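F5/8 type C domain protein (Clostridium perfringens, PDB 7JRM) probably helps recognise host mucin glycans through a carbohydrate-binding module that forms part of the O-glycopeptidase ZmpB. Local coordinates at residues S163-V168 against T178-I183; L202-A207 against D214-A219. One frame throughout, in Å; residues are numbered along the deposited sequence.

In the fold
Interaction 1 and interaction 2 have centres about 7 Å apart and follow one another along the chain, both within the NPCBM/NEW2 range. Interaction 1 pairs strands 163-170 and 173-182 at the edge of a five-stranded antiparallel sheet. Interaction 2 runs from the neighbouring strand 199-205 across to strand 215-224 of the other sheet, the two layers forming a β-sandwich. Backbone contacts, Lys167 N to Val203 O and Lys165 O to Asp205 N, lace the two together, and Val164 packs on Asp214. Both interactions end at the same calcium ion, to which they contribute Ser163, Val206 and Asp214, so one metal ties together chain segments from both sheets.

Interaction 1. Residues S163-V168 against T178-I183. With CA (calcium ion), chain B.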
ATOM      1  N   SER A 163      26.758   4.419 -42.784  1.00 18.04           N
ATOM      2  CA  SER A 163      27.140   3.160 -42.150  1.00 16.80           C
ATOM      3  C   SER A 163      28.149   3.391 -41.032  1.00 14.54           C
ATOM      4  O   SER A 163      29.185   4.027 -41.252  1.00 17.17           O
ATOM      5  CB  SER A 163      27.723   2.192 -43.184  1.00 22.31           C
ATOM      6  OG  SER A 163      28.847   2.759 -43.833  1.00 18.35           O
ATOM      7  N   VAL A 164      27.866   2.881 -39.834  1.00 16.24           N
ATOM      8  CA  VAL A 164      28.738   3.040 -38.677  1.00 15.73           C
ATOM      9  C   VAL A 164      28.782   1.731 -37.898  1.00 15.54           C
ATOM     10  O   VAL A 164      28.073   0.770 -38.206  1.00 13.07           O
ATOM     11  CB  VAL A 164      28.287   4.192 -37.753  1.00 12.96           C
ATOM     12  CG1 VAL A 164      28.393   5.530 -38.461  1.00 11.76           C
ATOM     13  CG2 VAL A 164      26.872   3.952 -37.260  1.00 14.40           C
ATOM     14  N   LYS A 165      29.634   1.703 -36.878  1.00 15.76           N
ATOM     15  CA  LYS A 165      29.665   0.624 -35.904  1.00 14.66           C
ATOM     16  C   LYS A 165      29.881   1.233 -34.529  1.00 13.46           C
ATOM     17  O   LYS A 165      30.810   2.023 -34.338  1.00 15.82           O
ATOM     18  CB  LYS A 165      30.770  -0.392 -36.212  1.00 14.84           C
ATOM     19  CG  LYS A 165      30.768  -1.597 -35.283  1.00 22.18           C
ATOM     20  CD  LYS A 165      32.053  -2.401 -35.397  1.00 22.01           C
ATOM     21  CE  LYS A 165      32.425  -2.653 -36.848  1.00 28.83           C
ATOM     22  NZ  LYS A 165      33.890  -2.511 -37.072  1.00 28.18           N
ATOM     23  N   PHE A 166      29.020   0.878 -33.582  1.00 12.08           N
ATOM     24  CA  PHE A 166      29.111   1.403 -32.229  1.00 10.60           C
ATOM     25  C   PHE A 166      29.924   0.457 -31.358  1.00 12.81           C
ATOM     26  O   PHE A 166      29.746  -0.762 -31.409  1.00 14.56           O
ATOM     27  CB  PHE A 166      27.720   1.601 -31.628  1.00 11.68           C
ATOM     28  CG  PHE A 166      26.883   2.610 -32.360  1.00  9.67           C
ATOM     29  CD1 PHE A 166      26.151   2.241 -33.474  1.00 11.03           C
ATOM     30  CD2 PHE A 166      26.828   3.926 -31.933  1.00  9.26           C
ATOM     31  CE1 PHE A 166      25.380   3.163 -34.150  1.00 12.44           C
ATOM     32  CE2 PHE A 166      26.057   4.853 -32.605  1.00 10.76           C
ATOM     33  CZ  PHE A 166      25.333   4.470 -33.716  1.00 13.53           C
ATOM     34  N   LYS A 167      30.823   1.031 -30.563  1.00 13.21           N
ATOM     35  CA  LYS A 167      31.657   0.272 -29.644  1.00 15.03           C
ATOM     36  C   LYS A 167      31.686   0.979 -28.299  1.00 18.31           C
ATOM     37  O   LYS A 167      31.661   2.210 -28.226  1.00 14.48           O
ATOM     38  CB  LYS A 167      33.087   0.109 -30.181  1.00 14.28           C
ATOM     39  CG  LYS A 167      33.166  -0.522 -31.562  1.00 17.26           C
ATOM     40  CD  LYS A 167      34.602  -0.633 -32.040  1.00 23.74           C
ATOM     41  CE  LYS A 167      34.675  -0.655 -33.559  1.00 23.74           C
ATOM     42  NZ  LYS A 167      36.079  -0.607 -34.051  1.00 28.23           N
ATOM     43  N   VAL A 168      31.736   0.187 -27.231  1.00 15.27           N
ATOM     44  CA  VAL A 168      31.756   0.701 -25.865  1.00 13.33           C
ATOM     45  C   VAL A 168      32.981   0.131 -25.164  1.00 14.92           C
ATOM     46  O   VAL A 168      33.120  -1.091 -25.036  1.00 13.61           O
ATOM     47  CB  VAL A 168      30.473   0.347 -25.099  1.00 11.59           C
ATOM     48  CG1 VAL A 168      30.627   0.689 -23.624  1.00 16.06           C
ATOM     49  CG2 VAL A 168      29.282   1.079 -25.697  1.00 12.79           C
ATOM     50  N   THR A 178      28.258  -3.378 -31.854  1.00 19.00           N
ATOM     51  CA  THR A 178      27.227  -3.789 -32.790  1.00 17.54           C
ATOM     52  C   THR A 178      27.871  -4.240 -34.097  1.00 23.12           C
ATOM     53  O   THR A 178      29.086  -4.152 -34.287  1.00 21.86           O
ATOM     54  CB  THR A 178      26.237  -2.649 -33.043  1.00 17.28           C
ATOM     55  OG1 THR A 178      26.877  -1.617 -33.804  1.00 16.20           O
ATOM     56  CG2 THR A 178      25.737  -2.070 -31.730  1.00 17.32           C
ATOM     57  N   ASP A 179      27.041  -4.735 -35.009  1.00 23.89           N
ATOM     58  CA  ASP A 179      27.481  -4.961 -36.374  1.00 25.24           C
ATOM     59  C   ASP A 179      27.541  -3.625 -37.112  1.00 21.58           C
ATOM     60  O   ASP A 179      27.323  -2.556 -36.535  1.00 18.79           O
ATOM     61  CB  ASP A 179      26.549  -5.940 -37.085  1.00 25.92           C
ATOM     62  CG  ASP A 179      26.264  -7.181 -36.263  1.00 33.95           C
ATOM     63  OD1 ASP A 179      27.196  -7.690 -35.606  1.00 39.97           O
ATOM     64  OD2 ASP A 179      25.104  -7.646 -36.275  1.00 39.64           O
ATOM     65  N   VAL A 180      27.840  -3.680 -38.406  1.00 18.93           N
ATOM     66  CA  VAL A 180      27.778  -2.476 -39.226  1.00 18.28           C
ATOM     67  C   VAL A 180      26.316  -2.086 -39.398  1.00 20.88           C
ATOM     68  O   VAL A 180      25.515  -2.848 -39.953  1.00 20.86           O
ATOM     69  CB  VAL A 180      28.465  -2.692 -40.580  1.00 22.99           C
ATOM     70  CG1 VAL A 180      28.033  -1.620 -41.569  1.00 23.02           C
ATOM     71  CG2 VAL A 180      29.976  -2.687 -40.410  1.00 17.91           C
ATOM     72  N   MET A 181      25.959  -0.902 -38.910  1.00 14.05           N
ATOM     73  CA  MET A 181      24.582  -0.428 -38.942  1.00 18.76           C
ATOM     74  C   MET A 181      24.406   0.537 -40.107  1.00 17.73           C
ATOM     75  O   MET A 181      25.206   1.462 -40.278  1.00 17.97           O
ATOM     76  CB  MET A 181      24.211   0.254 -37.625  1.00 18.14           C
ATOM     77  CG  MET A 181      23.851  -0.721 -36.517  1.00 18.87           C
ATOM     78  SD  MET A 181      23.243   0.092 -35.032  1.00 18.29           S
ATOM     79  CE  MET A 181      21.486   0.132 -35.380  1.00 17.75           C
ATOM     80  N   ARG A 182      23.367   0.314 -40.901  1.00 19.80           N
ATOM     81  CA  ARG A 182      23.077   1.121 -42.072  1.00 22.48           C
ATOM     82  C   ARG A 182      21.794   1.920 -41.844  1.00 21.57           C
ATOM     83  O   ARG A 182      21.232   1.933 -40.744  1.00 23.06           O
ATOM     84  CB  ARG A 182      22.995   0.224 -43.308  1.00 26.02           C
ATOM     85  CG  ARG A 182      24.078  -0.844 -43.341  1.00 25.16           C
ATOM     86  CD  ARG A 182      24.220  -1.472 -44.716  1.00 33.75           C
ATOM     87  NE  ARG A 182      25.498  -2.164 -44.861  1.00 36.77           N
ATOM     88  CZ  ARG A 182      26.622  -1.582 -45.267  1.00 35.98           C
ATOM     89  NH1 ARG A 182      26.631  -0.292 -45.574  1.00 32.12           N
ATOM     90  NH2 ARG A 182      27.739  -2.290 -45.366  1.00 34.24           N
ATOM     91  N   ILE A 183      21.328   2.591 -42.900  1.00 23.05           N
ATOM     92  CA  ILE A 183      20.167   3.471 -42.775  1.00 25.79           C
ATOM     93  C   ILE A 183      18.935   2.679 -42.353  1.00 23.18           C
ATOM     94  O   ILE A 183      18.188   3.091 -41.457  1.00 22.57           O
ATOM     95  CB  ILE A 183      19.928   4.230 -44.093  1.00 29.29           C
ATOM     96  CG1 ILE A 183      21.014   5.285 -44.301  1.00 29.52           C
ATOM     97  CG2 ILE A 183      18.549   4.873 -44.103  1.00 30.53           C
ATOM     98  CD1 ILE A 183      21.003   5.905 -45.675  1.00 26.47           C
TER
HETATM   99 CA    CA B1701      30.449   4.984 -43.016  1.00 19.53          CA
HETATM  100  O   HOH W   1      29.574   6.230 -44.886  1.00 17.76           O
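Val164 and Met181 form the regular, tightly bonded part of this contact: Val164 N donates to Met181 O at 3.0 Å and Met181 N to Val164 O at 2.8 Å, the reciprocal pattern of an antiparallel hydrogen-bonded pair. Further along, Thr178 N reaches Phe166 O at 3.0 Å, but the return bond goes to a side chain. With chi1 at 70°, Thr178 OG1 sits between its own backbone N and carbonyl carbon, where it accepts a longer bond from Phe166 N (3.3 Å) and donates to Asp179 O. In this β-hairpin of strands 163-170 and 173-182, Lys165 faces Val180 and Phe166 faces Thr178, so Asp179 is an extra residue, and the Thr178 hydroxyl takes the Phe166 N-H there. On the buried face, Thr178 OG1 also lies at the edge of the Phe166 ring, near its plane. The Met181 and Phe166 side chains cross at about a right angle, with Met181 SD 4.9 Å from the Phe166 ring centroid in an oblique Met-aromatic contact. Lys165, Val180 and Arg182 make up the side more open to solvent. Here Lys165 CG passes 3.2 Å from Thr178 O, while Arg182, salt-bridged to Asp208, brings NH1 up to Ser163 CB. Ser163 itself is buried at the strand end, binding calcium through O at 2.4 Å and OG at a longer 2.9 Å.

Interaction 2. Residues L202-A207 against D214-A219; sequences LVVDVA and DHADWA. With CA (calcium ion), chain B.
Leu202 CB lies over one face of the Trp218 indole, toward the rim, 3.7 Å from the centroid of the six-membered ring and 23° off the ring normal, which makes this a CH-pi contact. Trp218 CG stands anti to its carbonyl carbon (chi1 -58°) and the ring is turned broadside, so that the indole spans the gap between the strands. Val204 slides past the indole in the opposite direction and divides its two methyls: CG2 approaches obliquely, 3.5 Å from Trp218 NE1, while CG1 meets Ala216 CB at 3.6 Å. The indole N-H is satisfied by water 2, which accepts from Trp218 NE1 and donates to Leu202 O, a water bridge across this otherwise apolar region. No direct hydrogen bond joins the segments, and the axes of strands 202-205 and 215-219 come no nearer than 9.1 Å at 155°, the spacing of facing layers in a β-sandwich. Toward the loops a metal takes over. Asp214 chelates calcium with both carboxylate oxygens, OD2 at 2.5 Å and OD1 at 2.8 Å, and Val206 O binds it at 2.4 Å; the ion holds these acceptors close together. Ser132 OG hydrogen-bonds to Asp214 OD2, and Ser163, Asp208 and Gly210 supply the remaining protein ligands. Around the core, Phe166 of strand 163-170 meets the Trp218 ring edge-to-face, and strand 145-152 adds Phe146 against Leu202 and Thr148 and Val150 against Trp218.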
ATOM      1  N   LEU A 202      32.698   5.901 -25.601  1.00 13.94           N
ATOM      2  CA  LEU A 202      31.702   5.604 -26.622  1.00 13.47           C
ATOM      3  C   LEU A 202      32.304   5.892 -27.992  1.00 13.17           C
ATOM      4  O   LEU A 202      32.650   7.040 -28.293  1.00 15.97           O
ATOM      5  CB  LEU A 202      30.438   6.430 -26.395  1.00 10.06           C
ATOM      6  CG  LEU A 202      29.849   6.371 -24.983  1.00 15.96           C
ATOM      7  CD1 LEU A 202      28.571   7.189 -24.907  1.00 13.78           C
ATOM      8  CD2 LEU A 202      29.596   4.931 -24.562  1.00 12.32           C
ATOM      9  N   VAL A 203      32.425   4.856 -28.818  1.00 14.18           N
ATOM     10  CA  VAL A 203      33.144   4.932 -30.085  1.00 15.65           C
ATOM     11  C   VAL A 203      32.177   4.650 -31.225  1.00 12.14           C
ATOM     12  O   VAL A 203      31.433   3.661 -31.189  1.00 15.63           O
ATOM     13  CB  VAL A 203      34.330   3.951 -30.119  1.00 15.10           C
ATOM     14  CG1 VAL A 203      34.950   3.912 -31.508  1.00 19.03           C
ATOM     15  CG2 VAL A 203      35.367   4.343 -29.078  1.00 17.86           C
ATOM     16  N   VAL A 204      32.194   5.515 -32.235  1.00 15.97           N
ATOM     17  CA  VAL A 204      31.421   5.341 -33.460  1.00 13.56           C
ATOM     18  C   VAL A 204      32.429   5.229 -34.596  1.00 16.01           C
ATOM     19  O   VAL A 204      33.011   6.234 -35.021  1.00 14.74           O
ATOM     20  CB  VAL A 204      30.439   6.494 -33.698  1.00 14.88           C
ATOM     21  CG1 VAL A 204      29.655   6.265 -34.981  1.00 11.70           C
ATOM     22  CG2 VAL A 204      29.502   6.651 -32.511  1.00 12.42           C
ATOM     23  N   ASP A 205      32.643   4.015 -35.093  1.00 19.41           N
ATOM     24  CA  ASP A 205      33.585   3.801 -36.180  1.00 18.41           C
ATOM     25  C   ASP A 205      32.913   4.043 -37.530  1.00 17.99           C
ATOM     26  O   ASP A 205      31.692   4.178 -37.636  1.00 15.63           O
ATOM     27  CB  ASP A 205      34.179   2.395 -36.115  1.00 18.51           C
ATOM     28  CG  ASP A 205      35.639   2.363 -36.522  1.00 20.66           C
ATOM     29  OD1 ASP A 205      36.045   3.219 -37.338  1.00 17.71           O
ATOM     30  OD2 ASP A 205      36.381   1.489 -36.027  1.00 26.41           O
ATOM     31  N   VAL A 206      33.736   4.087 -38.579  1.00 17.77           N
ATOM     32  CA  VAL A 206      33.273   4.558 -39.881  1.00 19.24           C
ATOM     33  C   VAL A 206      32.714   3.459 -40.779  1.00 20.43           C
ATOM     34  O   VAL A 206      32.041   3.776 -41.771  1.00 20.52           O
ATOM     35  CB  VAL A 206      34.408   5.289 -40.619  1.00 22.69           C
ATOM     36  CG1 VAL A 206      34.895   6.473 -39.799  1.00 18.34           C
ATOM     37  CG2 VAL A 206      35.555   4.331 -40.912  1.00 18.47           C
ATOM     38  N   ALA A 207      32.972   2.187 -40.470  1.00 21.45           N
ATOM     39  CA  ALA A 207      32.519   1.045 -41.284  1.00 23.37           C
ATOM     40  C   ALA A 207      33.018   1.265 -42.713  1.00 21.94           C
ATOM     41  O   ALA A 207      34.212   1.534 -42.902  1.00 25.58           O
ATOM     42  CB  ALA A 207      31.014   0.872 -41.129  1.00 19.91           C
ATOM     43  N   ASP A 214      27.672   9.886 -41.839  1.00 18.01           N
ATOM     44  CA  ASP A 214      27.634   8.972 -40.699  1.00 16.63           C
ATOM     45  C   ASP A 214      27.089   9.679 -39.454  1.00 16.67           C
ATOM     46  O   ASP A 214      27.774   9.861 -38.449  1.00 13.63           O
ATOM     47  CB  ASP A 214      29.020   8.394 -40.444  1.00 17.00           C
ATOM     48  CG  ASP A 214      29.334   7.211 -41.338  1.00 17.20           C
ATOM     49  OD1 ASP A 214      28.462   6.824 -42.147  1.00 19.55           O
ATOM     50  OD2 ASP A 214      30.450   6.664 -41.226  1.00 18.35           O
ATOM     51  N   HIS A 215      25.823  10.077 -39.540  1.00 15.36           N
ATOM     52  CA  HIS A 215      25.130  10.657 -38.396  1.00 15.08           C
ATOM     53  C   HIS A 215      24.707   9.534 -37.458  1.00 14.26           C
ATOM     54  O   HIS A 215      23.895   8.682 -37.831  1.00 14.46           O
ATOM     55  CB  HIS A 215      23.917  11.465 -38.852  1.00 15.15           C
ATOM     56  CG  HIS A 215      24.261  12.684 -39.653  1.00 13.58           C
ATOM     57  ND1 HIS A 215      23.401  13.752 -39.786  1.00 13.75           N
ATOM     58  CD2 HIS A 215      25.368  13.000 -40.365  1.00 12.90           C
ATOM     59  CE1 HIS A 215      23.964  14.677 -40.542  1.00 16.40           C
ATOM     60  NE2 HIS A 215      25.158  14.246 -40.908  1.00 14.47           N
ATOM     61  N   ALA A 216      25.260   9.526 -36.246  1.00 13.96           N
ATOM     62  CA  ALA A 216      25.023   8.457 -35.288  1.00 13.34           C
ATOM     63  C   ALA A 216      24.519   9.032 -33.974  1.00 12.53           C
ATOM     64  O   ALA A 216      24.949  10.109 -33.551  1.00 17.00           O
ATOM     65  CB  ALA A 216      26.295   7.638 -35.043  1.00  9.81           C
ATOM     66  N   ASP A 217      23.610   8.304 -33.327  1.00 13.24           N
ATOM     67  CA  ASP A 217      23.015   8.726 -32.068  1.00 14.56           C
ATOM     68  C   ASP A 217      23.265   7.689 -30.984  1.00 13.57           C
ATOM     69  O   ASP A 217      23.110   6.485 -31.212  1.00 13.26           O
ATOM     70  CB  ASP A 217      21.502   8.939 -32.198  1.00 14.39           C
ATOM     71  CG  ASP A 217      21.144   9.993 -33.215  1.00 17.40           C
ATOM     72  OD1 ASP A 217      21.921  10.956 -33.381  1.00 14.93           O
ATOM     73  OD2 ASP A 217      20.073   9.859 -33.839  1.00 13.40           O
ATOM     74  N   TRP A 218      23.651   8.169 -29.802  1.00 12.53           N
ATOM     75  CA  TRP A 218      23.572   7.383 -28.574  1.00 12.92           C
ATOM     76  C   TRP A 218      22.258   7.770 -27.901  1.00 14.10           C
ATOM     77  O   TRP A 218      22.202   8.624 -27.017  1.00 14.06           O
ATOM     78  CB  TRP A 218      24.779   7.640 -27.674  1.00 10.12           C
ATOM     79  CG  TRP A 218      26.098   7.340 -28.321  1.00  8.76           C
ATOM     80  CD1 TRP A 218      26.872   8.200 -29.042  1.00  9.33           C
ATOM     81  CD2 TRP A 218      26.800   6.091 -28.298  1.00 11.39           C
ATOM     82  NE1 TRP A 218      28.012   7.565 -29.472  1.00  7.54           N
ATOM     83  CE2 TRP A 218      27.992   6.269 -29.029  1.00 10.81           C
ATOM     84  CE3 TRP A 218      26.536   4.840 -27.732  1.00 11.69           C
ATOM     85  CZ2 TRP A 218      28.916   5.241 -29.210  1.00  9.73           C
ATOM     86  CZ3 TRP A 218      27.457   3.822 -27.912  1.00 12.28           C
ATOM     87  CH2 TRP A 218      28.633   4.030 -28.644  1.00 11.69           C
ATOM     88  N   ALA A 219      21.180   7.134 -28.351  1.00 12.02           N
ATOM     89  CA  ALA A 219      19.836   7.524 -27.942  1.00 15.13           C
ATOM     90  C   ALA A 219      19.512   6.984 -26.556  1.00 14.92           C
ATOM     91  O   ALA A 219      19.709   5.795 -26.281  1.00 14.09           O
ATOM     92  CB  ALA A 219      18.808   7.028 -28.957  1.00 13.98           C
TER
HETATM   93 CA    CA B1701      30.449   4.984 -43.016  1.00 19.53          CA
HETATM   94  O   HOH W   2      30.959   8.578 -29.885  1.00 14.38           O
HETATM   95  O   HOH W   1      29.574   6.230 -44.886  1.00 17.76           O